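Local coordinates for protein geranyltranstransferase (PDB 3NPK) that probably makes farnesyl diphosphate, joining geranyl diphosphate to isopentenyl diphosphate with release of pyrophosphate in isoprenoid biosynthesis, at residues E7-H12 with R43-L48; K15-V20 with L33-G38; E70-Y75 with N145-G150; I135-F140 with I179-K184. One frame throughout, in Å; residues are numbered along the deposited sequence.

Interaction 1 of 4, residues E7-H12 with R43-L48; sequences ELFIHH and RAQLLL. With PPV (pyrophosphate), chain C.
Ala44 sets its methyl almost squarely on the phenyl ring of Phe9: CB of Ala44 stands 3.8 Å from the Phe9 ring centroid and only 8° off the ring normal, a CH-pi contact over the centre of the face. Phe9 turns its CG away from the backbone N, which carries the ring from helix 5-14 across to helix 42-54. The same side chain is met at its root by Leu48, one helical turn beyond Ala44, with Leu48 CD1 lying 3.9 Å from Phe9 CB. Gln45 joins from the flank. Its chain bends at chi2, bringing NE2 to 3.5 Å from Phe9 CB, with the amide plane inclined 72° to the ring; that NE2 donates to the backbone O of Leu5, so the nitrogen has its polar partner although it also lies against carbon. His41 adds an edge-to-face partner to the Phe9 ring. The two helix segments have axes 10.7 Å apart at 119°, so the contact is confined to a small buried patch. Arg43, next to Ala44, faces elsewhere: extended as far as NE, it sends NH1 to PPV O31 at 3.1 Å in a nearly straight bond, the oxygen lying in the guanidinium plane at its edge. Lys40, through its backbone N, and Arg92, through NH2, also bond to the pyrophosphate, in the diphosphate pocket of the all-helical polyprenyl synthase fold.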
loop_
_atom_site.group_PDB
_atom_site.type_symbol
_atom_site.label_atom_id
_atom_site.label_comp_id
_atom_site.label_asym_id
_atom_site.label_seq_id
_atom_site.Cartn_x
_atom_site.Cartn_y
_atom_site.Cartn_z
ATOM N N GLU A 7 22.568 13.255 -5.638
ATOM C CA GLU A 7 22.750 13.845 -4.318
ATOM C C GLU A 7 21.494 14.586 -3.859
ATOM O O GLU A 7 21.125 14.535 -2.685
ATOM C CB GLU A 7 23.975 14.762 -4.296
ATOM C CG GLU A 7 25.279 13.993 -4.453
ATOM C CD GLU A 7 25.365 12.778 -3.521
ATOM O OE1 GLU A 7 25.077 12.919 -2.306
ATOM O OE2 GLU A 7 25.721 11.680 -4.006
ATOM N N LEU A 8 20.823 15.248 -4.801
ATOM C CA LEU A 8 19.581 15.936 -4.494
ATOM C C LEU A 8 18.574 14.959 -3.905
ATOM O O LEU A 8 17.948 15.236 -2.879
ATOM C CB LEU A 8 19.008 16.583 -5.750
ATOM C CG LEU A 8 17.727 17.396 -5.568
ATOM C CD1 LEU A 8 18.014 18.696 -4.841
ATOM C CD2 LEU A 8 17.087 17.680 -6.921
ATOM N N PHE A 9 18.401 13.811 -4.558
ATOM C CA PHE A 9 17.461 12.815 -4.038
ATOM C C PHE A 9 17.884 12.192 -2.684
ATOM O O PHE A 9 17.058 12.024 -1.777
ATOM C CB PHE A 9 17.175 11.694 -5.035
ATOM C CG PHE A 9 16.169 10.734 -4.508
ATOM C CD1 PHE A 9 14.847 11.145 -4.344
ATOM C CD2 PHE A 9 16.546 9.473 -4.051
ATOM C CE1 PHE A 9 13.897 10.303 -3.788
ATOM C CE2 PHE A 9 15.600 8.616 -3.498
ATOM C CZ PHE A 9 14.268 9.027 -3.372
ATOM N N ILE A 10 19.161 11.856 -2.538
ATOM C CA ILE A 10 19.619 11.335 -1.254
ATOM C C ILE A 10 19.339 12.323 -0.114
ATOM O O ILE A 10 18.875 11.937 0.956
ATOM C CB ILE A 10 21.109 10.995 -1.293
ATOM C CG1 ILE A 10 21.322 9.776 -2.199
ATOM C CG2 ILE A 10 21.628 10.703 0.126
ATOM C CD1 ILE A 10 22.763 9.520 -2.554
ATOM N N HIS A 11 19.626 13.600 -0.347
ATOM C CA HIS A 11 19.377 14.617 0.663
ATOM C C HIS A 11 17.872 14.688 0.976
ATOM O O HIS A 11 17.468 14.797 2.138
ATOM C CB HIS A 11 19.915 15.957 0.159
ATOM C CG HIS A 11 19.758 17.083 1.128
ATOM N ND1 HIS A 11 20.625 17.286 2.182
ATOM C CD2 HIS A 11 18.850 18.086 1.188
ATOM C CE1 HIS A 11 20.249 18.359 2.857
ATOM N NE2 HIS A 11 19.175 18.861 2.274
ATOM N N HIS A 12 17.039 14.582 -0.056
ATOM C CA HIS A 12 15.592 14.626 0.144
ATOM C C HIS A 12 15.120 13.437 0.979
ATOM O O HIS A 12 14.339 13.596 1.912
ATOM C CB HIS A 12 14.873 14.657 -1.204
ATOM C CG HIS A 12 13.403 14.919 -1.103
ATOM N ND1 HIS A 12 12.889 16.175 -0.868
ATOM C CD2 HIS A 12 12.336 14.085 -1.199
ATOM C CE1 HIS A 12 11.569 16.111 -0.850
ATOM N NE2 HIS A 12 11.206 14.854 -1.038
ATOM N N ARG A 43 15.170 3.910 -9.890
ATOM C CA ARG A 43 13.811 4.297 -10.252
ATOM C C ARG A 43 13.563 5.788 -9.993
ATOM O O ARG A 43 13.037 6.505 -10.864
ATOM C CB ARG A 43 12.801 3.411 -9.526
ATOM C CG ARG A 43 12.918 1.961 -9.984
ATOM C CD ARG A 43 12.384 0.950 -8.983
ATOM N NE ARG A 43 12.656 -0.423 -9.424
ATOM C CZ ARG A 43 13.831 -1.044 -9.303
ATOM N NH1 ARG A 43 14.861 -0.431 -8.730
ATOM N NH2 ARG A 43 13.981 -2.295 -9.747
ATOM N N ALA A 44 13.926 6.258 -8.804
ATOM C CA ALA A 44 13.879 7.696 -8.521
ATOM C C ALA A 44 14.605 8.499 -9.601
ATOM O O ALA A 44 14.094 9.514 -10.084
ATOM C CB ALA A 44 14.501 7.990 -7.151
ATOM N N GLN A 45 15.800 8.055 -9.975
ATOM C CA GLN A 45 16.605 8.807 -10.941
ATOM C C GLN A 45 16.019 8.824 -12.351
ATOM O O GLN A 45 16.136 9.836 -13.068
ATOM C CB GLN A 45 18.060 8.335 -10.948
ATOM C CG GLN A 45 18.778 8.603 -9.608
ATOM C CD GLN A 45 18.668 10.063 -9.198
ATOM O OE1 GLN A 45 18.689 10.952 -10.046
ATOM N NE2 GLN A 45 18.530 10.316 -7.904
ATOM N N LEU A 46 15.377 7.730 -12.759
ATOM C CA LEU A 46 14.663 7.735 -14.040
ATOM C C LEU A 46 13.575 8.799 -14.039
ATOM O O LEU A 46 13.458 9.582 -14.984
ATOM C CB LEU A 46 14.040 6.370 -14.324
ATOM C CG LEU A 46 15.010 5.243 -14.690
ATOM C CD1 LEU A 46 14.215 3.957 -14.738
ATOM C CD2 LEU A 46 15.699 5.525 -16.025
ATOM N N LEU A 47 12.787 8.848 -12.966
ATOM C CA LEU A 47 11.696 9.810 -12.883
ATOM C C LEU A 47 12.252 11.234 -12.898
ATOM O O LEU A 47 11.766 12.101 -13.641
ATOM C CB LEU A 47 10.870 9.575 -11.612
ATOM C CG LEU A 47 9.702 10.549 -11.408
ATOM C CD1 LEU A 47 8.554 9.883 -10.670
ATOM C CD2 LEU A 47 10.112 11.830 -10.660
ATOM N N LEU A 48 13.261 11.488 -12.069
ATOM C CA LEU A 48 13.786 12.849 -11.942
ATOM C C LEU A 48 14.473 13.299 -13.229
ATOM O O LEU A 48 14.472 14.489 -13.552
ATOM C CB LEU A 48 14.748 12.945 -10.756
ATOM C CG LEU A 48 14.091 12.713 -9.390
ATOM C CD1 LEU A 48 15.168 12.529 -8.314
ATOM C CD2 LEU A 48 13.144 13.876 -9.053
HETATM O O11 PPV C . 17.090 -4.459 -6.939
HETATM P P1 PPV C . 18.040 -3.127 -7.145
HETATM O O21 PPV C . 19.374 -3.474 -8.044
HETATM O O31 PPV C . 17.294 -2.069 -7.829
HETATM O OPP PPV C . 18.563 -2.741 -5.639
HETATM P P2 PPV C . 18.775 -1.264 -4.962
HETATM O O12 PPV C . 19.400 -1.657 -3.487
HETATM O O22 PPV C . 17.342 -0.545 -4.689
HETATM O O32 PPV C . 19.715 -0.428 -5.727
#

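Interaction 2 of 4, residues K15-V20 with L33-G38; sequences KNLPKV and LMLKAG
Leu17 and Pro18 lay the loop that follows helix 5-14 against the last turn of helix 27-37, at the margin of the all-helical polyprenyl synthase fold. Three different approaches make up the contact. Leu17 runs past Leu35 in the opposite direction, the two side chains lying alongside each other, and its CD2 comes to 4.1 Å from Leu35 CB. Against Lys36 the same leucine lies nearly at a right angle: the lysine's aliphatic chain crosses its two methyls, with Lys36 CG 3.9 Å from Leu17 CD2. Lys36 bends at chi3 (-82°), which carries CE back beside Leu17 CD1 at 3.8 Å, so that most of the chain rests on the leucine at the exposed border of the patch.

Pro18 takes the deeper position. Its ring and Leu35 reach toward one another, and the leucine's CD1 branch meets the ring on the side that carries CD. With CG anti to its carbonyl carbon (chi1 -69°), Leu35 keeps CB against Leu17 while extending CD1 to Pro18. No hydrogen bond joins the two segments, so carbon contacts alone connect the loop to the helix here. Phe71 and Leu113 close in on Pro18 from helices 59-80 and 103-122, and Leu144 of the second subunit packs on it as well, placing this loop at the dimer interface. The tightest apolar approach within the contact is Pro18 CD to Leu35 CD1, 3.6 Å.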
loop_
_atom_site.group_PDB
_atom_site.type_symbol
_atom_site.label_atom_id
_atom_site.label_comp_id
_atom_site.label_asym_id
_atom_site.label_seq_id
_atom_site.Cartn_x
_atom_site.Cartn_y
_atom_site.Cartn_z
ATOM N N LYS A 15 15.920 13.678 4.759
ATOM C CA LYS A 15 15.105 14.586 5.567
ATOM C C LYS A 15 13.608 14.282 5.500
ATOM O O LYS A 15 12.781 15.046 6.015
ATOM C CB LYS A 15 15.390 16.041 5.215
ATOM C CG LYS A 15 15.053 16.398 3.808
ATOM C CD LYS A 15 15.828 17.637 3.389
ATOM C CE LYS A 15 14.895 18.652 2.804
ATOM N NZ LYS A 15 13.923 19.045 3.864
ATOM N N ASN A 16 13.272 13.148 4.886
ATOM C CA ASN A 16 11.887 12.726 4.745
ATOM C C ASN A 16 11.683 11.276 5.166
ATOM O O ASN A 16 10.850 10.567 4.608
ATOM C CB ASN A 16 11.406 12.959 3.303
ATOM C CG ASN A 16 11.092 14.414 3.048
ATOM O OD1 ASN A 16 10.048 14.914 3.486
ATOM N ND2 ASN A 16 12.016 15.116 2.391
ATOM N N LEU A 17 12.444 10.830 6.158
ATOM C CA LEU A 17 12.288 9.458 6.617
ATOM C C LEU A 17 10.945 9.352 7.331
ATOM O O LEU A 17 10.614 10.189 8.171
ATOM C CB LEU A 17 13.419 9.080 7.576
ATOM C CG LEU A 17 14.791 9.068 6.900
ATOM C CD1 LEU A 17 15.906 9.024 7.962
ATOM C CD2 LEU A 17 14.922 7.895 5.902
ATOM N N PRO A 18 10.152 8.339 6.987
ATOM C CA PRO A 18 8.833 8.223 7.616
ATOM C C PRO A 18 8.982 7.888 9.097
ATOM O O PRO A 18 9.795 7.043 9.463
ATOM C CB PRO A 18 8.166 7.055 6.870
ATOM C CG PRO A 18 9.197 6.455 6.017
ATOM C CD PRO A 18 10.461 7.229 6.069
ATOM N N LYS A 19 8.218 8.561 9.941
ATOM C CA LYS A 19 8.304 8.297 11.376
ATOM C C LYS A 19 7.007 8.694 12.042
ATOM O O LYS A 19 6.251 9.512 11.508
ATOM C CB LYS A 19 9.468 9.062 11.995
ATOM C CG LYS A 19 9.430 10.538 11.710
ATOM C CD LYS A 19 10.735 11.194 12.122
ATOM C CE LYS A 19 10.858 12.589 11.543
ATOM N NZ LYS A 19 12.173 13.199 11.881
ATOM N N VAL A 20 6.747 8.092 13.194
ATOM C CA VAL A 20 5.593 8.430 14.009
ATOM C C VAL A 20 6.043 8.479 15.468
ATOM O O VAL A 20 6.810 7.618 15.923
ATOM C CB VAL A 20 4.423 7.421 13.819
ATOM C CG1 VAL A 20 4.847 5.969 14.147
ATOM C CG2 VAL A 20 3.199 7.861 14.628
ATOM N N LEU A 33 15.845 2.185 8.446
ATOM C CA LEU A 33 17.071 1.418 8.277
ATOM C C LEU A 33 17.377 1.068 6.821
ATOM O O LEU A 33 18.472 1.328 6.330
ATOM C CB LEU A 33 16.995 0.144 9.121
ATOM C CG LEU A 33 18.301 -0.608 9.351
ATOM C CD1 LEU A 33 19.268 0.273 10.145
ATOM C CD2 LEU A 33 18.033 -1.919 10.076
HETATM N N MSE A 34 16.420 0.461 6.128
HETATM C CA MSE A 34 16.660 0.039 4.753
HETATM C C MSE A 34 16.674 1.187 3.765
HETATM O O MSE A 34 17.337 1.104 2.726
HETATM C CB MSE A 34 15.643 -1.006 4.306
HETATM C CG MSE A 34 16.026 -2.416 4.627
HETATM SE SE MSE A 34 17.799 -3.006 3.937
HETATM C CE MSE A 34 18.014 -4.500 5.163
ATOM N N LEU A 35 15.944 2.253 4.081
ATOM C CA LEU A 35 15.937 3.431 3.223
ATOM C C LEU A 35 17.292 4.114 3.240
ATOM O O LEU A 35 17.772 4.593 2.209
ATOM C CB LEU A 35 14.850 4.405 3.673
ATOM C CG LEU A 35 13.415 3.922 3.447
ATOM C CD1 LEU A 35 12.474 4.870 4.173
ATOM C CD2 LEU A 35 13.105 3.886 1.946
ATOM N N LYS A 36 17.908 4.156 4.418
ATOM C CA LYS A 36 19.186 4.833 4.583
ATOM C C LYS A 36 20.382 3.982 4.198
ATOM O O LYS A 36 21.435 4.521 3.842
ATOM C CB LYS A 36 19.357 5.281 6.032
ATOM C CG LYS A 36 18.547 6.506 6.385
ATOM C CD LYS A 36 19.131 7.210 7.609
ATOM C CE LYS A 36 18.676 6.548 8.896
ATOM N NZ LYS A 36 19.474 6.992 10.077
ATOM N N ALA A 37 20.225 2.661 4.280
ATOM C CA ALA A 37 21.362 1.733 4.189
ATOM C C ALA A 37 21.994 1.745 2.811
ATOM O O ALA A 37 23.212 1.588 2.657
ATOM C CB ALA A 37 20.920 0.319 4.541
ATOM N N GLY A 38 21.168 1.923 1.795
ATOM C CA GLY A 38 21.683 1.884 0.448
ATOM C C GLY A 38 20.567 1.916 -0.556
ATOM O O GLY A 38 19.421 2.230 -0.224
#

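Interaction 3 of 4, residues E70-Y75 with N145-G150; sequences EFIHTY and NGMVIG. With PPV (pyrophosphate), chain C.
The carbonyl oxygen Glu70 O accepts the backbone N-H of Thr74 at 2.8 Å, within the turn of helix 59-80 from which Ile72 and Tyr75 reach Met147. Thr74 OG1 also lies 3.1 Å from Glu70 O, but its proton has another acceptor within reach, so that second bond is unsettled; Arg92 is a further hydrogen-bonding partner of the hydroxyl.

Across the contact everything is apolar. Met147, present as selenomethionine, is straight through chi1 and chi2 and then bends at chi3 (83°), bringing its terminal methyl CE to Tyr75. CE lies 3.7 Å from Tyr75 CE2, approaching the ring obliquely. Ile72 CG2 touches both SE and CE of Met147, each at 4.1 Å. Tyr75 has a chi1 of 117°, far from any staggered value, consistent with a strained side chain. Its OH also comes to 4.0 Å from Val148 CG2, the two side chains crossing at about a right angle.

Asp111 of the second subunit packs on Tyr75, and Phe27 of that subunit on Val148, so the contact borders the dimer interface. His73, on the same helix, belongs to the pyrophosphate pocket, and the contact forms part of the helical core behind this prenyltransferase diphosphate site.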
loop_
_atom_site.group_PDB
_atom_site.type_symbol
_atom_site.label_atom_id
_atom_site.label_comp_id
_atom_site.label_asym_id
_atom_site.label_seq_id
_atom_site.Cartn_x
_atom_site.Cartn_y
_atom_site.Cartn_z
ATOM N N GLU A 70 10.621 4.988 -4.345
ATOM C CA GLU A 70 11.624 4.285 -3.555
ATOM C C GLU A 70 11.026 3.654 -2.286
ATOM O O GLU A 70 11.524 2.620 -1.822
ATOM C CB GLU A 70 12.818 5.199 -3.255
ATOM C CG GLU A 70 13.551 5.574 -4.533
ATOM C CD GLU A 70 14.280 4.401 -5.221
ATOM O OE1 GLU A 70 14.728 3.438 -4.546
ATOM O OE2 GLU A 70 14.425 4.457 -6.458
ATOM N N PHE A 71 9.949 4.236 -1.754
ATOM C CA PHE A 71 9.245 3.597 -0.632
ATOM C C PHE A 71 8.656 2.266 -1.096
ATOM O O PHE A 71 8.755 1.261 -0.388
ATOM C CB PHE A 71 8.117 4.478 -0.075
ATOM C CG PHE A 71 8.577 5.608 0.837
ATOM C CD1 PHE A 71 9.919 5.890 1.052
ATOM C CD2 PHE A 71 7.634 6.403 1.455
ATOM C CE1 PHE A 71 10.304 6.943 1.890
ATOM C CE2 PHE A 71 7.996 7.457 2.284
ATOM C CZ PHE A 71 9.338 7.726 2.502
ATOM N N ILE A 72 8.008 2.262 -2.259
ATOM C CA ILE A 72 7.443 1.027 -2.792
ATOM C C ILE A 72 8.549 0.032 -3.024
ATOM O O ILE A 72 8.434 -1.131 -2.652
ATOM C CB ILE A 72 6.729 1.266 -4.143
ATOM C CG1 ILE A 72 5.421 2.024 -3.902
ATOM C CG2 ILE A 72 6.526 -0.072 -4.926
ATOM C CD1 ILE A 72 4.388 1.224 -3.129
ATOM N N HIS A 73 9.617 0.475 -3.669
ATOM C CA HIS A 73 10.694 -0.445 -3.989
ATOM C C HIS A 73 11.298 -1.046 -2.713
ATOM O O HIS A 73 11.523 -2.261 -2.624
ATOM C CB HIS A 73 11.734 0.263 -4.848
ATOM C CG HIS A 73 12.867 -0.619 -5.242
ATOM N ND1 HIS A 73 14.178 -0.343 -4.930
ATOM C CD2 HIS A 73 12.871 -1.801 -5.899
ATOM C CE1 HIS A 73 14.950 -1.305 -5.408
ATOM N NE2 HIS A 73 14.178 -2.210 -5.985
ATOM N N THR A 74 11.571 -0.196 -1.728
ATOM C CA THR A 74 12.139 -0.689 -0.475
ATOM C C THR A 74 11.194 -1.646 0.252
ATOM O O THR A 74 11.645 -2.686 0.769
ATOM C CB THR A 74 12.571 0.484 0.426
ATOM O OG1 THR A 74 13.678 1.147 -0.186
ATOM C CG2 THR A 74 12.994 0.005 1.822
ATOM N N TYR A 75 9.897 -1.324 0.298
ATOM C CA TYR A 75 8.954 -2.249 0.953
ATOM C C TYR A 75 9.026 -3.622 0.269
ATOM O O TYR A 75 9.045 -4.669 0.931
ATOM C CB TYR A 75 7.514 -1.691 1.018
ATOM C CG TYR A 75 6.472 -2.491 0.239
ATOM C CD1 TYR A 75 6.046 -3.745 0.677
ATOM C CD2 TYR A 75 5.898 -1.973 -0.923
ATOM C CE1 TYR A 75 5.116 -4.474 -0.032
ATOM C CE2 TYR A 75 4.945 -2.692 -1.631
ATOM C CZ TYR A 75 4.570 -3.942 -1.189
ATOM O OH TYR A 75 3.644 -4.692 -1.880
ATOM N N ASN A 145 -1.515 -5.723 -10.489
ATOM C CA ASN A 145 -1.345 -5.652 -11.950
ATOM C C ASN A 145 0.108 -5.631 -12.426
ATOM O O ASN A 145 0.392 -5.595 -13.629
ATOM C CB ASN A 145 -2.088 -4.457 -12.520
ATOM C CG ASN A 145 -3.562 -4.656 -12.484
ATOM O OD1 ASN A 145 -4.105 -5.426 -13.275
ATOM N ND2 ASN A 145 -4.227 -3.991 -11.553
ATOM N N GLY A 146 1.041 -5.643 -11.488
ATOM C CA GLY A 146 2.438 -5.542 -11.856
ATOM C C GLY A 146 3.327 -6.289 -10.876
ATOM O O GLY A 146 3.353 -7.526 -10.840
HETATM N N MSE A 147 4.017 -5.529 -10.034
HETATM C CA MSE A 147 5.030 -6.092 -9.160
HETATM C C MSE A 147 4.528 -7.270 -8.329
HETATM O O MSE A 147 5.234 -8.275 -8.210
HETATM C CB MSE A 147 5.556 -4.987 -8.251
HETATM C CG MSE A 147 6.716 -5.393 -7.381
HETATM SE SE MSE A 147 7.214 -3.860 -6.263
HETATM C CE MSE A 147 5.885 -4.145 -4.858
ATOM N N VAL A 148 3.339 -7.157 -7.738
ATOM C CA VAL A 148 2.914 -8.214 -6.824
ATOM C C VAL A 148 2.602 -9.533 -7.530
ATOM O O VAL A 148 2.993 -10.597 -7.044
ATOM C CB VAL A 148 1.748 -7.788 -5.920
ATOM C CG1 VAL A 148 1.337 -8.976 -5.003
ATOM C CG2 VAL A 148 2.155 -6.545 -5.083
ATOM N N ILE A 149 1.921 -9.483 -8.672
ATOM C CA ILE A 149 1.664 -10.735 -9.389
ATOM C C ILE A 149 2.986 -11.308 -9.912
ATOM O O ILE A 149 3.164 -12.526 -9.945
ATOM C CB ILE A 149 0.586 -10.619 -10.510
ATOM C CG1 ILE A 149 0.165 -12.018 -10.996
ATOM C CG2 ILE A 149 1.084 -9.810 -11.692
ATOM C CD1 ILE A 149 -0.474 -12.895 -9.921
ATOM N N GLY A 150 3.920 -10.442 -10.319
ATOM C CA GLY A 150 5.242 -10.892 -10.716
ATOM C C GLY A 150 5.961 -11.654 -9.613
ATOM O O GLY A 150 6.525 -12.734 -9.828
HETATM O O11 PPV C . 17.090 -4.459 -6.939
HETATM P P1 PPV C . 18.040 -3.127 -7.145
HETATM O O21 PPV C . 19.374 -3.474 -8.044
HETATM O O31 PPV C . 17.294 -2.069 -7.829
HETATM O OPP PPV C . 18.563 -2.741 -5.639
HETATM P P2 PPV C . 18.775 -1.264 -4.962
HETATM O O12 PPV C . 19.400 -1.657 -3.487
HETATM O O22 PPV C . 17.342 -0.545 -4.689
HETATM O O32 PPV C . 19.715 -0.428 -5.727
#

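Interaction 4 of 4, residues I135-F140 with I179-K184; sequences IKTLAF and IAAALK
Apolar packing comes first: Thr137 presents its methyl to the small side chain of Ala181, with Thr137 CG2 3.9 Å from Ala181 CB. The pairing of two short residues lets the backbones come close, and the CA atoms of Thr137 and Ala181 are 6.3 Å apart. Farther along helix 164-189 the aliphatic chain of Lys184 skirts the same methyl more loosely, its CD 4.4 Å from Thr137 CG2.

The polar link is indirect. One water donates to Thr137 OG1 at 2.7 Å and accepts from Lys184 NZ at 2.8 Å, bridging the helices. Lys184 is stretched out along its full length, which brings the ammonium to that water. In Thr137, chi1 of -61° divides the work of the two branches, turning CG2 toward Ala181 and OG1 toward the water. Glu188 OE1 and Lys133 O are both placed to accept the single hydroxyl proton, while the water donates to the oxygen. A carboxylate and an ammonium gathered around the same hydroxyl and water would probably polarise this group.

Helix 128-142 is thereby joined to helix 164-189. Helix 103-122 packs against Ile135 and Ala139 of helix 128-142, while helices 42-54 and 194-220 cover Leu183 on the partner helix.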
loop_
_atom_site.group_PDB
_atom_site.type_symbol
_atom_site.label_atom_id
_atom_site.label_comp_id
_atom_site.label_asym_id
_atom_site.label_seq_id
_atom_site.Cartn_x
_atom_site.Cartn_y
_atom_site.Cartn_z
ATOM N N ILE A 135 -0.917 8.432 -8.835
ATOM C CA ILE A 135 -1.369 7.361 -7.941
ATOM C C ILE A 135 -1.909 6.167 -8.743
ATOM O O ILE A 135 -1.631 5.011 -8.409
ATOM C CB ILE A 135 -2.386 7.895 -6.932
ATOM C CG1 ILE A 135 -1.644 8.829 -5.956
ATOM C CG2 ILE A 135 -3.092 6.739 -6.203
ATOM C CD1 ILE A 135 -2.551 9.738 -5.158
ATOM N N LYS A 136 -2.658 6.442 -9.814
ATOM C CA LYS A 136 -3.115 5.365 -10.687
ATOM C C LYS A 136 -1.942 4.604 -11.267
ATOM O O LYS A 136 -1.949 3.373 -11.296
ATOM C CB LYS A 136 -3.980 5.903 -11.835
ATOM C CG LYS A 136 -5.320 6.444 -11.415
ATOM C CD LYS A 136 -6.067 7.065 -12.600
ATOM C CE LYS A 136 -7.499 7.418 -12.209
ATOM N NZ LYS A 136 -8.240 8.065 -13.332
ATOM N N THR A 137 -0.925 5.326 -11.728
ATOM C CA THR A 137 0.224 4.666 -12.344
ATOM C C THR A 137 0.994 3.828 -11.324
ATOM O O THR A 137 1.373 2.670 -11.583
ATOM C CB THR A 137 1.147 5.689 -13.015
ATOM O OG1 THR A 137 0.393 6.367 -14.036
ATOM C CG2 THR A 137 2.357 5.008 -13.655
ATOM N N LEU A 138 1.232 4.405 -10.155
ATOM C CA LEU A 138 1.996 3.669 -9.151
ATOM C C LEU A 138 1.235 2.455 -8.633
ATOM O O LEU A 138 1.810 1.368 -8.515
ATOM C CB LEU A 138 2.370 4.572 -7.982
ATOM C CG LEU A 138 3.340 3.954 -6.966
ATOM C CD1 LEU A 138 4.666 3.576 -7.626
ATOM C CD2 LEU A 138 3.577 4.966 -5.833
ATOM N N ALA A 139 -0.045 2.621 -8.303
ATOM C CA ALA A 139 -0.794 1.502 -7.714
ATOM C C ALA A 139 -1.038 0.375 -8.724
ATOM O O ALA A 139 -1.081 -0.797 -8.357
ATOM C CB ALA A 139 -2.122 1.977 -7.115
ATOM N N PHE A 140 -1.197 0.730 -9.994
ATOM C CA PHE A 140 -1.346 -0.289 -11.028
ATOM C C PHE A 140 -0.053 -1.084 -11.159
ATOM O O PHE A 140 -0.046 -2.317 -11.054
ATOM C CB PHE A 140 -1.710 0.350 -12.377
ATOM C CG PHE A 140 -1.900 -0.648 -13.487
ATOM C CD1 PHE A 140 -0.831 -1.041 -14.290
ATOM C CD2 PHE A 140 -3.149 -1.182 -13.724
ATOM C CE1 PHE A 140 -1.017 -1.951 -15.326
ATOM C CE2 PHE A 140 -3.346 -2.100 -14.764
ATOM C CZ PHE A 140 -2.283 -2.474 -15.558
ATOM N N ILE A 179 9.747 -0.089 -13.288
ATOM C CA ILE A 179 10.721 0.734 -14.016
ATOM C C ILE A 179 10.021 1.598 -15.076
ATOM O O ILE A 179 10.257 2.815 -15.170
ATOM C CB ILE A 179 11.835 -0.149 -14.637
ATOM C CG1 ILE A 179 12.708 -0.720 -13.512
ATOM C CG2 ILE A 179 12.683 0.634 -15.625
ATOM C CD1 ILE A 179 13.577 -1.882 -13.912
ATOM N N ALA A 180 9.140 0.982 -15.850
ATOM C CA ALA A 180 8.317 1.721 -16.815
ATOM C C ALA A 180 7.471 2.793 -16.116
ATOM O O ALA A 180 7.320 3.926 -16.606
ATOM C CB ALA A 180 7.415 0.748 -17.592
ATOM N N ALA A 181 6.915 2.443 -14.961
ATOM C CA ALA A 181 6.106 3.401 -14.206
ATOM C C ALA A 181 6.926 4.620 -13.780
ATOM O O ALA A 181 6.432 5.736 -13.804
ATOM C CB ALA A 181 5.484 2.732 -12.977
ATOM N N ALA A 182 8.178 4.411 -13.382
ATOM C CA ALA A 182 9.005 5.535 -12.964
ATOM C C ALA A 182 9.142 6.541 -14.098
ATOM O O ALA A 182 8.997 7.753 -13.897
ATOM C CB ALA A 182 10.369 5.043 -12.532
ATOM N N LEU A 183 9.434 6.041 -15.295
ATOM C CA LEU A 183 9.545 6.904 -16.473
ATOM C C LEU A 183 8.206 7.573 -16.796
ATOM O O LEU A 183 8.161 8.787 -17.020
ATOM C CB LEU A 183 10.037 6.103 -17.677
ATOM C CG LEU A 183 11.506 5.704 -17.572
ATOM C CD1 LEU A 183 11.858 4.560 -18.541
ATOM C CD2 LEU A 183 12.426 6.922 -17.801
ATOM N N LYS A 184 7.120 6.794 -16.803
ATOM C CA LYS A 184 5.807 7.352 -17.146
ATOM C C LYS A 184 5.371 8.412 -16.126
ATOM O O LYS A 184 4.792 9.431 -16.483
ATOM C CB LYS A 184 4.736 6.258 -17.246
ATOM C CG LYS A 184 3.386 6.807 -17.753
ATOM C CD LYS A 184 2.369 5.739 -18.001
ATOM C CE LYS A 184 1.081 6.380 -18.556
ATOM N NZ LYS A 184 -0.012 5.414 -18.761
HETATM O O HOH W 1 -0.432 4.803 -16.083
#

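How the interactions relate
Interactions 1 and 3 meet at the pyrophosphate: Arg43 and His73 both belong to its pocket, and Ala44 N probably donates to Glu70 OE2 at 3.0 Å, joining helix 42-54 to helix 59-80. Interaction 2 is nested in the chain loop closed by interaction 1 and packs onto interaction 3, with Leu35 CD1 3.8 Å from Phe71 CE1; its Leu35 side chain lies about 9 Å from the ligand. Interaction 4, whose Ala181 is about 14 Å from the ligand, backs onto interaction 1 through Leu46 and Ile179. Its centre is about 10 Å from that of interaction 3, and their segments alternate along the chain. Interactions 2, 3 and 4 also touch the second subunit.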